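Local coordinates for protein glucose-6-phosphate isomerase (PDB 3QKI) that probably catalyses the interconversion of alpha-D-glucose 6-phosphate and beta-D-fructose 6-phosphate, the second step of glycolysis, at residues 118-123 with 138-143; 79-84 with 364-369; 263-268 with 293-298; 192-195 with 199-202; 495-498 with 504-507. All coordinates share one frame; numbering follows the deposited sequence. Where two conformers were deposited one is given.

Contact 1 of 5, residues 118-123 with 138-143; sequences IPIEKI and DVHGVL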
# COMPACT_ATOMS: atom_id res chain seq x y z
N ILE A 118 11.73 10.06 26.82
CA ILE A 118 12.84 10.46 27.70
C ILE A 118 12.83 9.43 28.88
O ILE A 118 11.76 9.20 29.46
CB ILE A 118 12.72 11.93 28.17
CG1 ILE A 118 12.89 12.89 26.98
CG2 ILE A 118 13.75 12.25 29.30
CD1 ILE A 118 12.50 14.39 27.27
N PRO A 119 13.95 8.72 29.16
CA PRO A 119 13.94 7.72 30.25
C PRO A 119 13.84 8.35 31.63
O PRO A 119 14.16 9.53 31.80
CB PRO A 119 15.24 6.93 30.04
CG PRO A 119 16.15 7.88 29.35
CD PRO A 119 15.30 8.85 28.56
N ILE A 120 13.38 7.57 32.62
CA ILE A 120 13.17 7.97 34.00
C ILE A 120 14.38 8.65 34.66
O ILE A 120 14.19 9.62 35.38
CB ILE A 120 12.53 6.83 34.86
CG1 ILE A 120 11.95 7.35 36.19
CG2 ILE A 120 13.52 5.68 35.11
CD1 ILE A 120 10.56 7.72 36.16
N GLU A 121 15.59 8.20 34.37
CA GLU A 121 16.80 8.78 34.97
C GLU A 121 17.05 10.25 34.57
O GLU A 121 17.83 10.95 35.23
CB GLU A 121 18.03 7.88 34.74
CG GLU A 121 18.34 7.62 33.28
CD GLU A 121 17.72 6.40 32.61
OE1 GLU A 121 16.72 5.83 33.14
OE2 GLU A 121 18.23 6.03 31.53
N LYS A 122 16.35 10.73 33.52
CA LYS A 122 16.46 12.09 33.01
C LYS A 122 15.22 12.94 33.34
O LYS A 122 15.09 14.05 32.84
CB LYS A 122 16.70 12.07 31.48
CG LYS A 122 17.98 11.41 31.04
CD LYS A 122 18.19 11.56 29.53
CE LYS A 122 19.39 10.78 29.06
NZ LYS A 122 19.84 11.18 27.70
N ILE A 123 14.30 12.42 34.20
CA ILE A 123 13.05 13.09 34.61
C ILE A 123 13.28 14.53 35.12
O ILE A 123 12.43 15.39 34.90
CB ILE A 123 12.21 12.24 35.62
CG1 ILE A 123 10.76 12.74 35.72
CG2 ILE A 123 12.91 12.13 37.02
CD1 ILE A 123 9.73 11.71 36.17
N ASP A 138 3.97 13.23 34.14
CA ASP A 138 2.74 12.70 33.55
C ASP A 138 3.11 11.53 32.62
O ASP A 138 2.42 10.51 32.66
CB ASP A 138 2.03 13.79 32.73
CG ASP A 138 1.40 14.90 33.55
OD1 ASP A 138 0.66 14.58 34.50
OD2 ASP A 138 1.61 16.08 33.21
N VAL A 139 4.19 11.69 31.82
CA VAL A 139 4.69 10.68 30.87
C VAL A 139 5.00 9.40 31.65
O VAL A 139 4.48 8.33 31.31
CB VAL A 139 5.92 11.20 30.06
CG1 VAL A 139 6.63 10.06 29.32
CG2 VAL A 139 5.52 12.31 29.09
N HIS A 140 5.84 9.53 32.69
CA HIS A 140 6.19 8.38 33.51
C HIS A 140 5.09 7.79 34.39
O HIS A 140 5.13 6.59 34.66
CB HIS A 140 7.53 8.56 34.21
CG HIS A 140 8.64 8.50 33.23
ND1 HIS A 140 9.11 7.29 32.75
CD2 HIS A 140 9.30 9.50 32.62
CE1 HIS A 140 10.07 7.60 31.89
NE2 HIS A 140 10.22 8.92 31.78
N GLY A 141 4.12 8.61 34.80
CA GLY A 141 2.97 8.15 35.57
C GLY A 141 2.18 7.17 34.71
O GLY A 141 1.81 6.09 35.17
N VAL A 142 1.98 7.53 33.43
CA VAL A 142 1.27 6.66 32.47
C VAL A 142 2.09 5.41 32.15
O VAL A 142 1.54 4.32 32.19
CB VAL A 142 0.83 7.43 31.19
CG1 VAL A 142 0.21 6.48 30.16
CG2 VAL A 142 -0.14 8.52 31.54
N LEU A 143 3.41 5.56 31.87
CA LEU A 143 4.27 4.43 31.57
C LEU A 143 4.30 3.40 32.72
O LEU A 143 4.20 2.20 32.45
CB LEU A 143 5.70 4.88 31.15
CG LEU A 143 5.81 5.53 29.78
CD1 LEU A 143 7.21 6.03 29.54
CD2 LEU A 143 5.41 4.56 28.67

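Contact 2 of 5, residues 79-84 with 364-369; sequences NKLVEY and SFYNSH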
# COMPACT_ATOMS: atom_id res chain seq x y z
N ASN A 79 26.96 20.46 0.77
CA ASN A 79 27.37 21.54 1.68
C ASN A 79 26.48 22.75 1.51
O ASN A 79 26.12 23.38 2.50
CB ASN A 79 28.85 21.91 1.49
CG ASN A 79 29.81 20.85 1.99
OD1 ASN A 79 29.43 19.90 2.69
ND2 ASN A 79 31.07 20.95 1.61
N LYS A 80 26.03 23.03 0.26
CA LYS A 80 25.12 24.13 -0.00
C LYS A 80 23.75 23.84 0.61
O LYS A 80 23.11 24.76 1.12
CB LYS A 80 25.01 24.45 -1.49
CG LYS A 80 24.18 25.69 -1.83
CD LYS A 80 24.78 26.99 -1.27
CE LYS A 80 26.21 27.27 -1.69
NZ LYS A 80 26.70 28.53 -1.10
N LEU A 81 23.31 22.55 0.57
CA LEU A 81 22.04 22.15 1.19
C LEU A 81 22.12 22.42 2.71
O LEU A 81 21.15 22.91 3.28
CB LEU A 81 21.72 20.67 0.90
CG LEU A 81 21.06 20.41 -0.46
CD1 LEU A 81 21.12 18.94 -0.82
CD2 LEU A 81 19.62 20.90 -0.49
N VAL A 82 23.30 22.17 3.33
CA VAL A 82 23.54 22.45 4.76
C VAL A 82 23.49 23.96 5.01
O VAL A 82 22.91 24.38 6.02
CB VAL A 82 24.83 21.77 5.27
CG1 VAL A 82 25.18 22.22 6.70
CG2 VAL A 82 24.68 20.25 5.19
N GLU A 83 24.01 24.78 4.06
CA GLU A 83 23.94 26.24 4.17
C GLU A 83 22.48 26.69 4.11
O GLU A 83 22.12 27.63 4.80
CB GLU A 83 24.75 26.94 3.09
CG GLU A 83 26.24 26.90 3.36
CD GLU A 83 27.07 27.53 2.26
OE1 GLU A 83 26.58 28.52 1.65
OE2 GLU A 83 28.19 27.05 2.01
N TYR A 84 21.65 26.00 3.30
CA TYR A 84 20.21 26.27 3.24
C TYR A 84 19.54 25.95 4.61
O TYR A 84 18.77 26.77 5.10
CB TYR A 84 19.54 25.51 2.08
CG TYR A 84 18.04 25.72 2.09
CD1 TYR A 84 17.19 24.81 2.71
CD2 TYR A 84 17.48 26.87 1.54
CE1 TYR A 84 15.82 25.02 2.76
CE2 TYR A 84 16.11 27.11 1.61
CZ TYR A 84 15.28 26.18 2.21
OH TYR A 84 13.93 26.36 2.23
N SER A 364 15.51 14.80 0.41
CA SER A 364 14.11 14.76 -0.01
C SER A 364 13.68 16.13 -0.60
O SER A 364 13.06 16.17 -1.66
CB SER A 364 13.24 14.40 1.18
OG SER A 364 11.86 14.34 0.87
N PHE A 365 14.02 17.22 0.10
CA PHE A 365 13.75 18.60 -0.28
C PHE A 365 14.42 18.92 -1.63
O PHE A 365 13.78 19.49 -2.50
CB PHE A 365 14.26 19.55 0.83
CG PHE A 365 14.20 21.02 0.50
CD1 PHE A 365 13.00 21.72 0.53
CD2 PHE A 365 15.36 21.72 0.15
CE1 PHE A 365 12.95 23.08 0.23
CE2 PHE A 365 15.31 23.07 -0.18
CZ PHE A 365 14.10 23.75 -0.14
N TYR A 366 15.71 18.53 -1.77
CA TYR A 366 16.50 18.73 -2.98
C TYR A 366 15.85 18.02 -4.20
O TYR A 366 15.61 18.66 -5.22
CB TYR A 366 17.91 18.18 -2.71
CG TYR A 366 18.87 18.26 -3.88
CD1 TYR A 366 19.48 19.47 -4.22
CD2 TYR A 366 19.26 17.12 -4.57
CE1 TYR A 366 20.39 19.54 -5.27
CE2 TYR A 366 20.17 17.18 -5.62
CZ TYR A 366 20.75 18.39 -5.96
OH TYR A 366 21.65 18.45 -6.99
N ASN A 367 15.54 16.72 -4.06
CA ASN A 367 14.89 15.94 -5.13
C ASN A 367 13.56 16.51 -5.54
O ASN A 367 13.27 16.60 -6.74
CB ASN A 367 14.72 14.48 -4.71
CG ASN A 367 16.02 13.73 -4.73
OD1 ASN A 367 16.95 14.11 -5.42
ND2 ASN A 367 16.11 12.65 -3.96
N SER A 368 12.75 16.92 -4.57
CA SER A 368 11.43 17.48 -4.86
C SER A 368 11.53 18.89 -5.48
O SER A 368 10.88 19.16 -6.49
CB SER A 368 10.57 17.50 -3.60
OG SER A 368 9.35 18.22 -3.81
N HIS A 369 12.30 19.80 -4.84
CA HIS A 369 12.39 21.17 -5.33
C HIS A 369 13.18 21.40 -6.60
O HIS A 369 12.73 22.14 -7.46
CB HIS A 369 12.81 22.15 -4.22
CG HIS A 369 11.66 22.54 -3.35
ND1 HIS A 369 11.25 23.86 -3.26
CD2 HIS A 369 10.83 21.77 -2.60
CE1 HIS A 369 10.19 23.85 -2.47
NE2 HIS A 369 9.90 22.62 -2.05

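Contact 3 of 5, residues 263-268 with 293-298; sequences SIKKWL and DEFGIS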
# COMPACT_ATOMS: atom_id res chain seq x y z
N SER A 263 -20.26 -1.07 18.37
CA SER A 263 -20.48 -2.33 17.68
C SER A 263 -19.75 -3.49 18.37
O SER A 263 -20.33 -4.56 18.55
CB SER A 263 -20.07 -2.21 16.21
OG SER A 263 -20.79 -1.17 15.56
N ILE A 264 -18.50 -3.26 18.79
CA ILE A 264 -17.71 -4.29 19.47
C ILE A 264 -18.23 -4.54 20.90
O ILE A 264 -18.18 -5.68 21.36
CB ILE A 264 -16.18 -4.06 19.35
CG1 ILE A 264 -15.74 -4.23 17.87
CG2 ILE A 264 -15.35 -4.98 20.29
CD1 ILE A 264 -15.92 -5.68 17.24
N LYS A 265 -18.76 -3.50 21.54
CA LYS A 265 -19.36 -3.64 22.87
C LYS A 265 -20.64 -4.51 22.74
O LYS A 265 -20.86 -5.36 23.59
CB LYS A 265 -19.70 -2.27 23.48
CG LYS A 265 -20.22 -2.35 24.91
CD LYS A 265 -20.61 -0.96 25.38
CE LYS A 265 -20.94 -0.93 26.84
NZ LYS A 265 -21.57 0.37 27.21
N LYS A 266 -21.44 -4.32 21.66
CA LYS A 266 -22.61 -5.15 21.37
C LYS A 266 -22.17 -6.61 21.15
O LYS A 266 -22.80 -7.50 21.69
CB LYS A 266 -23.37 -4.63 20.13
CG LYS A 266 -24.16 -3.35 20.36
CD LYS A 266 -25.57 -3.62 20.79
CE LYS A 266 -26.24 -2.36 21.33
NZ LYS A 266 -26.61 -1.41 20.25
N TRP A 267 -21.07 -6.83 20.39
CA TRP A 267 -20.52 -8.18 20.15
C TRP A 267 -20.06 -8.81 21.48
O TRP A 267 -20.39 -9.98 21.74
CB TRP A 267 -19.37 -8.12 19.13
CG TRP A 267 -18.60 -9.41 18.97
CD1 TRP A 267 -18.99 -10.52 18.29
CD2 TRP A 267 -17.31 -9.70 19.52
NE1 TRP A 267 -18.04 -11.50 18.38
CE2 TRP A 267 -16.97 -11.02 19.10
CE3 TRP A 267 -16.41 -9.00 20.34
CZ2 TRP A 267 -15.75 -11.61 19.42
CZ3 TRP A 267 -15.19 -9.59 20.66
CH2 TRP A 267 -14.87 -10.89 20.21
N LEU A 268 -19.32 -8.04 22.33
CA LEU A 268 -18.90 -8.55 23.65
C LEU A 268 -20.13 -8.96 24.49
O LEU A 268 -20.11 -10.01 25.13
CB LEU A 268 -18.09 -7.51 24.46
CG LEU A 268 -16.63 -7.22 24.09
CD1 LEU A 268 -16.07 -6.13 25.02
CD2 LEU A 268 -15.76 -8.49 24.18
N ASP A 293 -16.27 6.88 31.27
CA ASP A 293 -17.13 6.49 32.38
C ASP A 293 -18.52 6.08 31.87
O ASP A 293 -18.99 4.98 32.18
CB ASP A 293 -17.27 7.66 33.37
CG ASP A 293 -16.94 7.28 34.79
OD1 ASP A 293 -15.87 6.66 35.02
OD2 ASP A 293 -17.75 7.61 35.68
N GLU A 294 -19.12 6.91 31.00
CA GLU A 294 -20.43 6.66 30.39
C GLU A 294 -20.44 5.37 29.58
O GLU A 294 -21.46 4.67 29.54
CB GLU A 294 -20.82 7.83 29.48
CG GLU A 294 -21.91 8.69 30.08
CD GLU A 294 -22.03 10.09 29.51
OE1 GLU A 294 -21.87 11.06 30.29
OE2 GLU A 294 -22.30 10.22 28.29
N PHE A 295 -19.30 5.07 28.94
CA PHE A 295 -19.13 3.89 28.11
C PHE A 295 -19.06 2.61 28.97
O PHE A 295 -19.26 1.51 28.45
CB PHE A 295 -17.87 4.03 27.21
CG PHE A 295 -17.92 3.17 25.97
CD1 PHE A 295 -18.57 3.62 24.83
CD2 PHE A 295 -17.35 1.91 25.96
CE1 PHE A 295 -18.64 2.81 23.68
CE2 PHE A 295 -17.46 1.09 24.83
CZ PHE A 295 -18.09 1.55 23.70
N GLY A 296 -18.80 2.77 30.26
CA GLY A 296 -18.70 1.64 31.17
C GLY A 296 -17.29 1.15 31.35
O GLY A 296 -17.08 0.02 31.81
N ILE A 297 -16.29 2.00 31.05
CA ILE A 297 -14.89 1.67 31.24
C ILE A 297 -14.47 2.11 32.65
O ILE A 297 -14.76 3.23 33.06
CB ILE A 297 -14.02 2.28 30.11
CG1 ILE A 297 -14.38 1.60 28.76
CG2 ILE A 297 -12.51 2.13 30.41
CD1 ILE A 297 -14.03 2.39 27.58
N SER A 298 -13.84 1.21 33.40
CA SER A 298 -13.36 1.49 34.75
C SER A 298 -12.22 2.53 34.71
O SER A 298 -11.52 2.64 33.71
CB SER A 298 -12.95 0.19 35.42
OG SER A 298 -11.90 0.36 36.36

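Contact 4 of 5, residues 192-195 with 199-202; sequences YYNM and KNEK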
# COMPACT_ATOMS: atom_id res chain seq x y z
N TYR A 192 9.92 -11.24 18.62
CA TYR A 192 9.44 -11.65 19.91
C TYR A 192 9.15 -13.18 19.94
O TYR A 192 9.66 -13.88 20.82
CB TYR A 192 8.22 -10.81 20.26
CG TYR A 192 7.39 -11.33 21.40
CD1 TYR A 192 7.84 -11.23 22.73
CD2 TYR A 192 6.14 -11.90 21.18
CE1 TYR A 192 7.06 -11.68 23.79
CE2 TYR A 192 5.36 -12.36 22.23
CZ TYR A 192 5.83 -12.25 23.54
OH TYR A 192 5.03 -12.71 24.55
N TYR A 193 8.40 -13.73 18.96
CA TYR A 193 8.11 -15.18 18.96
C TYR A 193 9.34 -16.05 18.81
O TYR A 193 9.45 -17.07 19.48
CB TYR A 193 7.17 -15.60 17.84
CG TYR A 193 5.85 -14.87 17.69
CD1 TYR A 193 5.13 -14.46 18.81
CD2 TYR A 193 5.26 -14.72 16.44
CE1 TYR A 193 3.92 -13.78 18.68
CE2 TYR A 193 4.02 -14.11 16.30
CZ TYR A 193 3.36 -13.63 17.42
OH TYR A 193 2.13 -13.03 17.24
N ASN A 194 10.23 -15.69 17.88
CA ASN A 194 11.39 -16.50 17.49
C ASN A 194 12.57 -16.37 18.44
O ASN A 194 13.12 -17.39 18.86
CB ASN A 194 11.81 -16.21 16.04
CG ASN A 194 10.71 -16.49 15.04
OD1 ASN A 194 9.69 -17.11 15.35
ND2 ASN A 194 10.90 -16.05 13.80
N MET A 195 13.00 -15.12 18.72
CA MET A 195 14.16 -14.83 19.57
C MET A 195 13.84 -14.92 21.06
O MET A 195 14.68 -15.36 21.82
CB MET A 195 14.77 -13.46 19.20
CG MET A 195 15.86 -13.54 18.15
SD MET A 195 15.48 -14.51 16.66
CE MET A 195 14.64 -13.37 15.72
N LYS A 199 13.47 -18.81 21.72
CA LYS A 199 14.90 -18.71 22.05
C LYS A 199 15.83 -19.08 20.88
O LYS A 199 16.89 -19.68 21.12
CB LYS A 199 15.23 -19.51 23.33
CG LYS A 199 14.35 -19.15 24.54
CD LYS A 199 14.79 -19.84 25.83
CE LYS A 199 14.31 -21.26 25.98
NZ LYS A 199 14.88 -21.91 27.19
N ASN A 200 15.47 -18.71 19.64
CA ASN A 200 16.31 -18.98 18.47
C ASN A 200 17.60 -18.21 18.60
O ASN A 200 17.59 -17.07 19.05
CB ASN A 200 15.60 -18.61 17.16
CG ASN A 200 14.35 -19.38 16.80
OD1 ASN A 200 13.59 -18.99 15.88
ND2 ASN A 200 14.05 -20.46 17.50
N GLU A 201 18.71 -18.82 18.19
CA GLU A 201 20.04 -18.22 18.24
C GLU A 201 20.60 -18.03 16.83
O GLU A 201 20.34 -18.86 15.95
CB GLU A 201 20.96 -19.07 19.09
CG GLU A 201 20.66 -18.91 20.57
CD GLU A 201 21.49 -19.81 21.46
OE1 GLU A 201 21.09 -20.98 21.63
OE2 GLU A 201 22.55 -19.35 21.95
N LYS A 202 21.37 -16.93 16.61
CA LYS A 202 21.93 -16.51 15.31
C LYS A 202 22.75 -17.54 14.54
O LYS A 202 22.75 -17.49 13.30
CB LYS A 202 22.62 -15.14 15.39
CG LYS A 202 21.69 -14.00 14.96
CD LYS A 202 21.88 -12.71 15.76
CE LYS A 202 23.07 -11.88 15.32
NZ LYS A 202 22.98 -10.50 15.87
O HOH W 1 17.20 -15.66 21.39

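Contact 5 of 5, residues 495-498 with 504-507; sequences NKMS and HKVF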
# COMPACT_ATOMS: atom_id res chain seq x y z
N ASN A 495 22.67 -11.97 -28.82
CA ASN A 495 21.21 -12.13 -28.80
C ASN A 495 20.58 -12.04 -30.18
O ASN A 495 19.63 -12.77 -30.48
CB ASN A 495 20.55 -11.11 -27.86
CG ASN A 495 20.95 -11.18 -26.41
OD1 ASN A 495 21.53 -12.16 -25.92
ND2 ASN A 495 20.62 -10.14 -25.67
N LYS A 496 21.09 -11.11 -31.00
CA LYS A 496 20.61 -10.89 -32.35
C LYS A 496 19.12 -10.54 -32.45
O LYS A 496 18.41 -10.99 -33.34
CB LYS A 496 21.07 -12.01 -33.32
CG LYS A 496 22.60 -12.05 -33.46
CD LYS A 496 23.08 -13.15 -34.36
CE LYS A 496 24.55 -13.47 -34.15
NZ LYS A 496 25.46 -12.35 -34.57
N MET A 497 18.64 -9.69 -31.53
CA MET A 497 17.27 -9.17 -31.57
C MET A 497 17.28 -8.17 -32.74
O MET A 497 18.34 -7.63 -33.08
CB MET A 497 16.95 -8.45 -30.24
CG MET A 497 15.50 -7.96 -30.11
SD MET A 497 15.32 -6.81 -28.72
CE MET A 497 13.59 -6.92 -28.42
N SER A 498 16.14 -7.93 -33.36
CA SER A 498 16.04 -6.96 -34.45
C SER A 498 16.57 -5.60 -33.95
O SER A 498 16.14 -5.14 -32.88
CB SER A 498 14.62 -6.85 -34.96
OG SER A 498 14.64 -6.41 -36.31
N HIS A 504 14.18 -0.10 -26.48
CA HIS A 504 13.31 -0.66 -25.43
C HIS A 504 14.10 -1.26 -24.26
O HIS A 504 13.56 -1.42 -23.18
CB HIS A 504 12.39 -1.73 -26.06
CG HIS A 504 11.44 -1.15 -27.05
ND1 HIS A 504 10.21 -0.66 -26.67
CD2 HIS A 504 11.57 -1.00 -28.39
CE1 HIS A 504 9.63 -0.21 -27.78
NE2 HIS A 504 10.42 -0.40 -28.84
N LYS A 505 15.38 -1.59 -24.48
CA LYS A 505 16.22 -2.23 -23.48
C LYS A 505 17.21 -1.28 -22.77
O LYS A 505 17.99 -1.73 -21.91
CB LYS A 505 16.96 -3.41 -24.12
CG LYS A 505 16.04 -4.56 -24.49
CD LYS A 505 16.90 -5.76 -24.88
CE LYS A 505 16.06 -6.93 -25.28
NZ LYS A 505 16.90 -8.07 -25.73
N VAL A 506 17.17 0.01 -23.11
CA VAL A 506 18.06 1.02 -22.52
C VAL A 506 17.57 1.40 -21.13
O VAL A 506 16.37 1.56 -20.92
CB VAL A 506 18.21 2.25 -23.48
CG1 VAL A 506 18.87 3.46 -22.80
CG2 VAL A 506 18.96 1.86 -24.76
N PHE A 507 18.50 1.57 -20.19
CA PHE A 507 18.21 2.03 -18.83
C PHE A 507 18.99 3.32 -18.66
O PHE A 507 20.20 3.28 -18.57
CB PHE A 507 18.65 1.02 -17.77
CG PHE A 507 17.84 -0.24 -17.72
CD1 PHE A 507 16.96 -0.48 -16.67
CD2 PHE A 507 17.99 -1.23 -18.70
CE1 PHE A 507 16.23 -1.67 -16.60
CE2 PHE A 507 17.23 -2.41 -18.65
CZ PHE A 507 16.38 -2.63 -17.60
O HOH W 2 19.37 -8.02 -27.02

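Contact 1 of 5, residues 118-123 with 138-143
His140 sends its ring out to the loop 118-123 with CG beside its backbone N and anti to the carbonyl carbon (chi1 -70°). Ile120 meets it with CG1 opposite its own backbone N (chi1 -164°), which aims CG1, and the turn about CB-CG1 brings CD1 over the imidazole. The polar link is made by the ring edge. His140 NE2 donates to Ile118 O at 2.8 Å, with an N-H...O angle of 140°, so the bond is clearly bent. The oxygen lies close to the ring plane. As NE2 is the donor, it carries a proton. Ile120 CD1 sits over one face, 3.9 Å from the centroid of the His140 ring, as a CH-pi contact. Ile120 CD1 is 3.6 Å from His140 CG. The two side chains run at a slant to each other. The opposite face has Val139 CG1 toward its rim, from the same helix.

The contact ties the long loop between helix 90-99 and strand 129-130 to the first half of helix 135-154. In between, the chain makes the two short antiparallel strands 129-130 and 133-134. Within the loop, 120-122 form a short 3-10 segment, with Lys122 N bonded to Pro119 O and Ile123 N to Ile120 O. Ile123 CD1 approaches His140 CD2 obliquely at 4.2 Å. Outside the two segments, Ile118 and Pro119 pack on His341 of helix 330-349, and Lys122 NZ bonds to His341 NE2.

Contact 2 of 5, residues 79-84 with 364-369
Tyr84 and Phe365 lay their rings nearly parallel, with 15° between the planes and centroids 4.8 Å apart. The rings are slid well apart and barely overlap. Phe365 CE2 lies over one face of the Tyr84 ring, toward its rim, and is 3.6 Å from Tyr84 CE1. The Phe365 ring has Leu81 CD2 at its edge, near its plane, at 4.4 Å from Phe365 CD2. Its other end serves the neighbouring turn of its own helix, where Phe365 CE1 sits over the centre of the His369 ring. The Tyr366 ring is met obliquely by Leu81, and Leu81 CD1 is 3.8 Å from Tyr366 CB.

Both methyls of Leu81 rest on Tyr366, and CD2 also reaches the Phe365 edge. Tyr84 holds CG anti to its backbone N (chi1 176°), which carries its ring out to Phe365.

This is a crossing of helix 75-87 with helix 356-371. The axes of the two short segments approach to 11.6 Å and make an angle of 99°. That spacing is wide, and large side chains fill it. Helix 27-39 adds a further wall, with Tyr29 on Phe365 and Glu39 beside Tyr366.

No hydrogen bond joins the two segments. The polar ends of the tyrosines are satisfied by the backbone outside them: Tyr84 OH bonds to Leu543 O, and Tyr366 OH to Arg72 O. The helices therefore meet through apolar and aromatic surfaces, while the buried hydroxyls tie each of them to other parts of the chain.

Contact 3 of 5, residues 263-268 with 293-298
A single lysine makes this surface contact between two helix ends, reaching from helix 255-268 to the C-terminal end of helix 289-295. Both helices flank the five-stranded parallel sheet that contains strands 243-248 and 282-285, in the sugar isomerase (SIS) type of domain known from this family. Helix 289-295 closes with a Schellman motif. Gly296 is the residue that leaves the helix, with a positive phi, and its N bonds back to Asp293 O.

Lys265 spans the gap in a fully extended chain, its CG opposite the backbone N (chi1 -175°). The chain runs along the Phe295 ring, and the two side chains pass in opposite directions. Lys265 CD touches Phe295 CE2 at 3.8 Å and makes an off-centre CH-pi contact. The ammonium ends over the ring face, with Lys265 NZ 4.7 Å from the Phe295 centroid and 12° off the ring normal, a cation-pi interaction. Phe295 offers both its ring face and its carbonyl O to Lys265 NZ. A carbonyl at a helix C-terminus probably has a strengthened negative end, which would suit a positive partner.

Phe295 also packs on Met258 and Ala261 of helix 255-268, and on Met282 and Ile247 of the sheet strands. On the first helix, Ser263 OG bonds to Asn464 ND2 of the second subunit. The substrate-binding Ser249 lies about 10 Å from Phe295, side chain to side chain. Lys265 NZ donates to Phe295 O at 2.9 Å, and it comes from above the carbonyl plane, 42° out of it.

Contact 4 of 5, residues 192-195 with 199-202
Asn194 O accepts the N-H of Asn200 at 2.8 Å, in a nearly straight bond with an N-H...O angle of 166°. The bond belongs to the C-terminal end of helix 179-197, where the chain turns off through Lys199. That residue has a positive phi and is the first to leave the helical conformation. The helix includes one wider, pi-type turn at 192-195. The bond brings the outgoing chain back onto the helix end.

The Asn200 side chain follows its backbone. With CG beside the backbone N (chi1 -64°), the amide lies close to Asn194, and Asn200 OD1 is 3.3 Å from Asn194 CB. The amide planes are 30° apart, and the two amides make no hydrogen bond to each other. Asn200 OD1 takes a bond from Asn210 ND2, Asn194 OD1 pairs with Tyr212 OH, and Asn194 ND2 donates to His452 O. Met195 bends its chain and crosses the Asn200 side chain at about a right angle, with Met195 SD 4.1 Å from Asn200 CB. Its carbonyl meets Lys199 in a CA-H...O contact of 3.4 Å between Lys199 CA and Met195 O. One water donates to both Met195 O, at 2.6 Å, and Asn200 O, at 2.8 Å.

Contact 5 of 5, residues 495-498 with 504-507
Met497 and Lys505 meet end to end, and this is the close part of the contact. Met497 SD lies 3.5 Å from Lys505 CE and 3.6 Å from Lys505 NZ. The methyl group adds a looser touch, with Met497 CE 4.0 Å from Lys505 CE. Both side chains are stretched out. Met497 holds CG opposite its backbone N (chi1 -175°), and the two extended chains are aimed at each other, so that their ends meet. The nearest CA atoms, those of Met497 and Lys505, are 10.7 Å apart.

The other side is linked more loosely, through water. Asn495 ND2 and Lys505 NZ are 4.3 Å apart and do not bond directly. A water accepts from both, 2.8 Å from Asn495 ND2 and 2.8 Å from Lys505 NZ. Two donors thus share one oxygen, and the lysine amino group is linked to the end of the helix. Asn495 was modelled in two conformers, so this bridge is doubtful.

Lys505 also makes a cation-pi contact with Trp552 of the second subunit, and Met497 packs on Thr106 of that subunit. The contact closes a short loop at the subunit interface. It follows helix 485-495, which Lys496 leaves with positive phi, and precedes strand 513-518 of the mixed sheet. Lys505 rests on Val488 of that helix, and Gln437 of helix 428-437 bonds to His504 O and Val506 O.

In the fold
The five contacts are spread over the chain and none touches another. Contacts 1, 3 and 4 fall within the long stretch of chain between the two segments of contact 2. Contact 5 follows further along. Contacts 1 and 3 are the closest pair, about 13 Å between nearest atoms. Contacts 3 and 5 are farthest apart, with centres about 65 Å from each other, on opposite sides of the chain's centre. Contacts 3, 4 and 5 all touch the second subunit. Contact 3 is nearest to the fructose 6-phosphate site, with about 10 Å between the side chains of Phe295 and Ser249. The other four lie away from the known binding residues.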